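Transcriptional protein SWT1 (Saccharomyces cerevisiae, PDB 4PQZ) takes part in transcription, probably as an activator, and has RNA endonuclease activity, this chain being its C-terminal HEPN-like domain. Local coordinates at residues 35-40 against 118-122; 42-46 against 128-132. All coordinates share one frame; numbering follows the deposited sequence.

Contact 1. Residues 35-40 against 118-122; sequences FDKVSQ and KPTNL
F35 and S39, one turn apart on helix 35-62 of this all-helical HEPN-like domain, face the irregular segment 118-122, whose backbone runs the other way along the helix: the CA atoms of S39 and P119 are 6.2 Å apart, and F35 lies level with N121 and Q40 with K118. The F35 ring reaches the loop with CG anti to the backbone N (chi1 -178°) and meets mostly main chain. Its CE1 lies 3.4 Å from P119 O, which sits at the ring edge near the plane, while CZ comes within 3.3 Å of N121 O and CE2 packs obliquely against the backbone N of L122. L125 of helix 122-139 touches the same side chain. N121 turns its CB away from helix 35-62 and acts as N-cap of helix 122-139, OD1 accepting from D124 N. K118 lays its aliphatic chain past S39 and Q40, bends at its outer torsions and crosses D36 at about a right angle; NZ stays 4.1 Å from D36 OD2, too far for a salt bridge. One hydrogen bond ties helix to loop: S39 OG donates to P119 O over 2.7 Å, in the carbonyl plane and on a lone pair, with a C=O...OG angle of 143°.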
ATOM      1  N   PHE A  35       4.811  -3.684  21.769  1.00115.76           N
ATOM      2  CA  PHE A  35       5.045  -3.578  20.334  1.00 94.71           C
ATOM      3  C   PHE A  35       3.960  -4.133  19.400  1.00 97.59           C
ATOM      4  O   PHE A  35       3.604  -3.488  18.412  1.00 78.84           O
ATOM      5  CB  PHE A  35       6.405  -4.194  19.998  1.00 85.35           C
ATOM      6  CG  PHE A  35       6.765  -4.104  18.556  1.00 79.28           C
ATOM      7  CD1 PHE A  35       6.507  -5.165  17.701  1.00 81.49           C
ATOM      8  CD2 PHE A  35       7.351  -2.959  18.047  1.00 67.68           C
ATOM      9  CE1 PHE A  35       6.835  -5.084  16.360  1.00 71.58           C
ATOM     10  CE2 PHE A  35       7.684  -2.873  16.699  1.00 62.71           C
ATOM     11  CZ  PHE A  35       7.424  -3.930  15.860  1.00 58.08           C
ATOM     12  N   ASP A  36       3.438  -5.316  19.710  1.00120.21           N
ATOM     13  CA  ASP A  36       2.665  -6.098  18.735  1.00119.52           C
ATOM     14  C   ASP A  36       1.288  -5.546  18.346  1.00109.90           C
ATOM     15  O   ASP A  36       0.837  -5.762  17.221  1.00109.86           O
ATOM     16  CB  ASP A  36       2.542  -7.565  19.177  1.00129.19           C
ATOM     17  CG  ASP A  36       3.874  -8.298  19.155  1.00133.67           C
ATOM     18  OD1 ASP A  36       4.921  -7.638  19.317  1.00136.32           O
ATOM     19  OD2 ASP A  36       3.873  -9.533  18.978  1.00134.61           O
ATOM     20  N   LYS A  37       0.618  -4.851  19.265  1.00 96.01           N
ATOM     21  CA  LYS A  37      -0.732  -4.357  18.996  1.00 96.92           C
ATOM     22  C   LYS A  37      -0.692  -3.285  17.926  1.00 90.77           C
ATOM     23  O   LYS A  37      -1.551  -3.234  17.049  1.00 96.82           O
ATOM     24  CB  LYS A  37      -1.382  -3.792  20.261  1.00103.79           C
ATOM     25  CG  LYS A  37      -2.752  -3.145  20.039  1.00105.65           C
ATOM     26  CD  LYS A  37      -3.880  -4.171  20.010  1.00113.68           C
ATOM     27  CE  LYS A  37      -5.240  -3.495  19.872  1.00118.83           C
ATOM     28  NZ  LYS A  37      -5.402  -2.844  18.540  1.00118.02           N
ATOM     29  N   VAL A  38       0.317  -2.428  18.010  1.00 78.69           N
ATOM     30  CA  VAL A  38       0.513  -1.395  17.011  1.00 75.44           C
ATOM     31  C   VAL A  38       1.247  -1.950  15.776  1.00 65.45           C
ATOM     32  O   VAL A  38       1.219  -1.345  14.715  1.00 60.15           O
ATOM     33  CB  VAL A  38       1.252  -0.182  17.617  1.00 77.91           C
ATOM     34  CG1 VAL A  38       1.417   0.932  16.602  1.00 87.89           C
ATOM     35  CG2 VAL A  38       0.497   0.335  18.829  1.00 76.16           C
ATOM     36  N   SER A  39       1.890  -3.104  15.910  1.00 80.20           N
ATOM     37  CA  SER A  39       2.484  -3.774  14.750  1.00 86.65           C
ATOM     38  C   SER A  39       1.406  -4.253  13.777  1.00 80.16           C
ATOM     39  O   SER A  39       1.425  -3.902  12.595  1.00 72.66           O
ATOM     40  CB  SER A  39       3.350  -4.960  15.170  1.00 97.54           C
ATOM     41  OG  SER A  39       4.038  -5.505  14.052  1.00100.32           O
ATOM     42  N   GLN A  40       0.473  -5.062  14.276  1.00 74.92           N
ATOM     43  CA  GLN A  40      -0.632  -5.537  13.451  1.00 76.54           C
ATOM     44  C   GLN A  40      -1.571  -4.397  13.048  1.00 85.99           C
ATOM     45  O   GLN A  40      -2.116  -4.399  11.944  1.00 90.88           O
ATOM     46  CB  GLN A  40      -1.401  -6.652  14.156  1.00 83.25           C
ATOM     47  CG  GLN A  40      -2.381  -7.357  13.247  1.00 88.49           C
ATOM     48  CD  GLN A  40      -3.098  -8.489  13.924  1.00 94.46           C
ATOM     49  OE1 GLN A  40      -2.721  -8.905  15.019  1.00 96.10           O
ATOM     50  NE2 GLN A  40      -4.143  -9.001  13.281  1.00 94.08           N
ATOM     51  N   LYS A 118       4.277  -8.694   8.382  1.00 58.87           N
ATOM     52  CA  LYS A 118       4.131  -7.979   9.647  1.00 66.43           C
ATOM     53  C   LYS A 118       5.483  -7.737  10.299  1.00 68.68           C
ATOM     54  O   LYS A 118       6.240  -8.683  10.531  1.00 67.22           O
ATOM     55  CB  LYS A 118       3.228  -8.747  10.611  1.00 70.07           C
ATOM     56  CG  LYS A 118       2.738  -7.891  11.776  1.00 77.11           C
ATOM     57  CD  LYS A 118       1.971  -8.707  12.815  1.00 81.84           C
ATOM     58  CE  LYS A 118       2.850  -9.016  14.022  1.00 86.97           C
ATOM     59  NZ  LYS A 118       2.074  -8.958  15.299  1.00 93.25           N
ATOM     60  N   PRO A 119       5.799  -6.461  10.581  1.00 69.17           N
ATOM     61  CA  PRO A 119       7.060  -6.089  11.229  1.00 73.58           C
ATOM     62  C   PRO A 119       7.252  -6.744  12.604  1.00 82.18           C
ATOM     63  O   PRO A 119       6.346  -6.714  13.443  1.00 80.49           O
ATOM     64  CB  PRO A 119       6.932  -4.571  11.367  1.00 52.77           C
ATOM     65  CG  PRO A 119       6.043  -4.173  10.254  1.00 49.00           C
ATOM     66  CD  PRO A 119       5.032  -5.271  10.166  1.00 53.71           C
ATOM     67  N   THR A 120       8.430  -7.329  12.817  1.00 82.38           N
ATOM     68  CA  THR A 120       8.754  -7.985  14.082  1.00 77.03           C
ATOM     69  C   THR A 120       9.670  -7.142  14.971  1.00 75.34           C
ATOM     70  O   THR A 120       9.918  -7.498  16.121  1.00 76.92           O
ATOM     71  CB  THR A 120       9.391  -9.379  13.866  1.00 71.65           C
ATOM     72  OG1 THR A 120      10.608  -9.251  13.115  1.00 72.04           O
ATOM     73  CG2 THR A 120       8.428 -10.290  13.124  1.00 66.41           C
ATOM     74  N   ASN A 121      10.167  -6.029  14.438  1.00 76.47           N
ATOM     75  CA  ASN A 121      10.957  -5.082  15.234  1.00 77.83           C
ATOM     76  C   ASN A 121      10.688  -3.627  14.847  1.00 76.15           C
ATOM     77  O   ASN A 121      10.006  -3.364  13.853  1.00 69.04           O
ATOM     78  CB  ASN A 121      12.455  -5.401  15.162  1.00 76.39           C
ATOM     79  CG  ASN A 121      12.997  -5.394  13.742  1.00 71.85           C
ATOM     80  OD1 ASN A 121      13.097  -4.347  13.113  1.00 70.26           O
ATOM     81  ND2 ASN A 121      13.374  -6.567  13.244  1.00 73.66           N
ATOM     82  N   LEU A 122      11.216  -2.687  15.628  1.00 64.39           N
ATOM     83  CA  LEU A 122      10.896  -1.271  15.426  1.00 61.03           C
ATOM     84  C   LEU A 122      11.488  -0.729  14.136  1.00 49.28           C
ATOM     85  O   LEU A 122      10.843   0.040  13.420  1.00 55.46           O
ATOM     86  CB  LEU A 122      11.342  -0.401  16.618  1.00 75.35           C
ATOM     87  CG  LEU A 122      10.920   1.078  16.511  1.00 79.53           C
ATOM     88  CD1 LEU A 122       9.396   1.212  16.524  1.00 83.22           C
ATOM     89  CD2 LEU A 122      11.558   1.972  17.596  1.00 66.11           C
TER

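Contact 2. Residues 42-46 against 128-132; sequences VFEQV and FEQFW
The F128 ring meets F43 and V46 across the contact and has the indole of its own helix neighbour W132 on one face, with W132 CD1 3.6 Å above the plane, over the ring centre. F128 CZ touches the F43 ring at its edge, 3.6 Å from F43 CD1. The two phenyl planes are inclined at 55° with centroids 5.7 Å apart, an oblique pair that is neither a stack nor a T-shape. W132 in turn carries F131 CD2 over one face of its indole, so three aromatic side chains of helix 122-139 lean on one another in series.

V46 points head-on at F128 from helix 35-62. Its CG1, anti to the backbone N (chi1 170°), enters the angle between F128 and W132, 3.7 Å from F128 CE2 and equally far from W132 CB. One turn earlier V42 makes a looser contact, CG1 to E129 CG at 4.3 Å. The segments run nearly parallel, at 18°, but their axes stay 11.0 Å apart, a gap bridged by these large side chains in the core of the helical domain. I79 of helix 79-88 touches F43, F128 and W132, and W158 of helix 145-163 packs on V46.

No hydrogen bond crosses between the segments. The buried indole N-H of W132 is satisfied by L115 O, and E129 OE2 accepts from Q130 NE2 through its syn lone pair. E129 OE1 lies close to E133 OE1, which may raise the pKa of one carboxylate. Cohesion between the two segments therefore rests on apolar and aromatic packing.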
ATOM      1  N   VAL A  42      -0.918  -1.132  12.325  1.00 70.59           N
ATOM      2  CA  VAL A  42      -0.396  -0.474  11.126  1.00 66.24           C
ATOM      3  C   VAL A  42      -0.428  -1.418   9.926  1.00 63.81           C
ATOM      4  O   VAL A  42      -0.961  -1.078   8.873  1.00 62.52           O
ATOM      5  CB  VAL A  42       1.052   0.005  11.341  1.00 63.63           C
ATOM      6  CG1 VAL A  42       1.650   0.552  10.040  1.00 40.87           C
ATOM      7  CG2 VAL A  42       1.111   1.032  12.481  1.00 53.87           C
ATOM      8  N   PHE A  43       0.148  -2.604  10.106  1.00 68.92           N
ATOM      9  CA  PHE A  43       0.223  -3.631   9.062  1.00 70.21           C
ATOM     10  C   PHE A  43      -1.140  -3.917   8.428  1.00 77.28           C
ATOM     11  O   PHE A  43      -1.279  -3.865   7.204  1.00 78.92           O
ATOM     12  CB  PHE A  43       0.853  -4.918   9.623  1.00 74.39           C
ATOM     13  CG  PHE A  43       0.883  -6.075   8.650  1.00 59.74           C
ATOM     14  CD1 PHE A  43       1.658  -6.019   7.507  1.00 55.57           C
ATOM     15  CD2 PHE A  43       0.151  -7.226   8.900  1.00 62.34           C
ATOM     16  CE1 PHE A  43       1.684  -7.083   6.613  1.00 65.22           C
ATOM     17  CE2 PHE A  43       0.170  -8.299   8.013  1.00 65.42           C
ATOM     18  CZ  PHE A  43       0.938  -8.228   6.870  1.00 59.84           C
ATOM     19  N   GLU A  44      -2.147  -4.188   9.257  1.00 83.11           N
ATOM     20  CA  GLU A  44      -3.471  -4.524   8.741  1.00 90.86           C
ATOM     21  C   GLU A  44      -4.199  -3.323   8.135  1.00 84.44           C
ATOM     22  O   GLU A  44      -5.027  -3.487   7.237  1.00 86.68           O
ATOM     23  CB  GLU A  44      -4.332  -5.209   9.810  1.00102.81           C
ATOM     24  CG  GLU A  44      -3.825  -6.594  10.228  1.00117.51           C
ATOM     25  CD  GLU A  44      -3.997  -7.672   9.156  1.00122.46           C
ATOM     26  OE1 GLU A  44      -4.976  -7.599   8.384  1.00130.07           O
ATOM     27  OE2 GLU A  44      -3.151  -8.597   9.089  1.00116.56           O
ATOM     28  N   GLN A  45      -3.890  -2.120   8.611  1.00 67.05           N
ATOM     29  CA  GLN A  45      -4.484  -0.920   8.021  1.00 64.44           C
ATOM     30  C   GLN A  45      -3.799  -0.520   6.716  1.00 59.13           C
ATOM     31  O   GLN A  45      -4.470  -0.176   5.740  1.00 63.83           O
ATOM     32  CB  GLN A  45      -4.494   0.246   9.007  1.00 67.32           C
ATOM     33  CG  GLN A  45      -5.626   0.186  10.036  1.00 70.12           C
ATOM     34  CD  GLN A  45      -5.476   1.240  11.119  1.00 76.61           C
ATOM     35  OE1 GLN A  45      -4.711   2.196  10.972  1.00 75.47           O
ATOM     36  NE2 GLN A  45      -6.199   1.065  12.216  1.00 88.61           N
ATOM     37  N   VAL A  46      -2.467  -0.564   6.700  1.00 58.08           N
ATOM     38  CA  VAL A  46      -1.700  -0.381   5.463  1.00 60.23           C
ATOM     39  C   VAL A  46      -2.187  -1.335   4.360  1.00 57.99           C
ATOM     40  O   VAL A  46      -2.427  -0.905   3.228  1.00 47.97           O
ATOM     41  CB  VAL A  46      -0.190  -0.586   5.690  1.00 63.46           C
ATOM     42  CG1 VAL A  46       0.550  -0.628   4.360  1.00 55.01           C
ATOM     43  CG2 VAL A  46       0.360   0.518   6.588  1.00 67.17           C
ATOM     44  N   PHE A 128       8.776  -0.418   7.024  1.00 52.65           N
ATOM     45  CA  PHE A 128       7.506  -0.812   6.438  1.00 45.28           C
ATOM     46  C   PHE A 128       6.617   0.402   6.220  1.00 47.98           C
ATOM     47  O   PHE A 128       6.200   0.683   5.092  1.00 53.69           O
ATOM     48  CB  PHE A 128       6.794  -1.839   7.341  1.00 39.30           C
ATOM     49  CG  PHE A 128       5.478  -2.325   6.789  1.00 51.00           C
ATOM     50  CD1 PHE A 128       5.441  -3.358   5.861  1.00 47.28           C
ATOM     51  CD2 PHE A 128       4.275  -1.740   7.189  1.00 47.43           C
ATOM     52  CE1 PHE A 128       4.218  -3.809   5.336  1.00 46.25           C
ATOM     53  CE2 PHE A 128       3.062  -2.176   6.673  1.00 53.58           C
ATOM     54  CZ  PHE A 128       3.034  -3.217   5.750  1.00 61.97           C
ATOM     55  N   GLU A 129       6.328   1.109   7.309  1.00 52.61           N
ATOM     56  CA  GLU A 129       5.451   2.271   7.271  1.00 54.26           C
ATOM     57  C   GLU A 129       5.968   3.371   6.353  1.00 57.77           C
ATOM     58  O   GLU A 129       5.184   3.935   5.593  1.00 47.22           O
ATOM     59  CB  GLU A 129       5.189   2.813   8.680  1.00 57.13           C
ATOM     60  CG  GLU A 129       4.083   3.866   8.763  1.00 60.46           C
ATOM     61  CD  GLU A 129       4.545   5.272   8.363  1.00 60.54           C
ATOM     62  OE1 GLU A 129       3.690   6.080   7.936  1.00 57.85           O
ATOM     63  OE2 GLU A 129       5.758   5.569   8.475  1.00 53.99           O
ATOM     64  N   GLN A 130       7.265   3.683   6.412  1.00 57.69           N
ATOM     65  CA  GLN A 130       7.816   4.725   5.531  1.00 50.82           C
ATOM     66  C   GLN A 130       7.690   4.391   4.044  1.00 46.59           C
ATOM     67  O   GLN A 130       7.436   5.271   3.227  1.00 41.45           O
ATOM     68  CB  GLN A 130       9.279   5.075   5.860  1.00 34.23           C
ATOM     69  CG  GLN A 130       9.465   5.870   7.188  1.00 51.05           C
ATOM     70  CD  GLN A 130       8.954   7.311   7.134  1.00 60.28           C
ATOM     71  OE1 GLN A 130       9.672   8.219   6.706  1.00 66.77           O
ATOM     72  NE2 GLN A 130       7.718   7.533   7.600  1.00 52.29           N
ATOM     73  N   PHE A 131       7.880   3.128   3.679  1.00 42.63           N
ATOM     74  CA  PHE A 131       7.850   2.772   2.259  1.00 43.88           C
ATOM     75  C   PHE A 131       6.430   2.953   1.739  1.00 47.02           C
ATOM     76  O   PHE A 131       6.197   3.598   0.704  1.00 38.41           O
ATOM     77  CB  PHE A 131       8.328   1.333   2.040  1.00 41.83           C
ATOM     78  CG  PHE A 131       8.114   0.826   0.639  1.00 48.44           C
ATOM     79  CD1 PHE A 131       9.027   1.119  -0.368  1.00 43.67           C
ATOM     80  CD2 PHE A 131       7.007   0.045   0.330  1.00 45.82           C
ATOM     81  CE1 PHE A 131       8.831   0.656  -1.653  1.00 40.74           C
ATOM     82  CE2 PHE A 131       6.806  -0.430  -0.954  1.00 37.15           C
ATOM     83  CZ  PHE A 131       7.714  -0.119  -1.943  1.00 40.34           C
ATOM     84  N   TRP A 132       5.488   2.406   2.500  1.00 35.58           N
ATOM     85  CA  TRP A 132       4.087   2.367   2.091  1.00 50.31           C
ATOM     86  C   TRP A 132       3.370   3.712   2.168  1.00 46.32           C
ATOM     87  O   TRP A 132       2.421   3.942   1.432  1.00 44.54           O
ATOM     88  CB  TRP A 132       3.338   1.293   2.881  1.00 52.84           C
ATOM     89  CG  TRP A 132       3.679  -0.062   2.368  1.00 50.95           C
ATOM     90  CD1 TRP A 132       4.381  -1.046   3.015  1.00 59.18           C
ATOM     91  CD2 TRP A 132       3.386  -0.568   1.065  1.00 52.00           C
ATOM     92  NE1 TRP A 132       4.518  -2.147   2.195  1.00 53.88           N
ATOM     93  CE2 TRP A 132       3.914  -1.876   0.996  1.00 61.33           C
ATOM     94  CE3 TRP A 132       2.720  -0.043  -0.047  1.00 46.56           C
ATOM     95  CZ2 TRP A 132       3.786  -2.666  -0.146  1.00 45.36           C
ATOM     96  CZ3 TRP A 132       2.597  -0.832  -1.177  1.00 44.08           C
ATOM     97  CH2 TRP A 132       3.130  -2.129  -1.219  1.00 44.73           C
TER

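In the fold
Both contacts draw their first segment from helix 35-62, and their centres are 10 Å apart. Along the chain the order is 35-40, 42-46, 118-122, 128-132, so the segments alternate. Contact 1 joins the beginning of the long helix to the loop after helix 113-116; contact 2, deeper in the domain, joins it to helix 122-139, which follows that loop. They touch directly: K118 and P119 pack on F43, and P119 also on F128. Together they place the loop and the helix it leads into alongside helix 35-62, bringing sequence some 80 residues apart together in the HEPN-like helical fold.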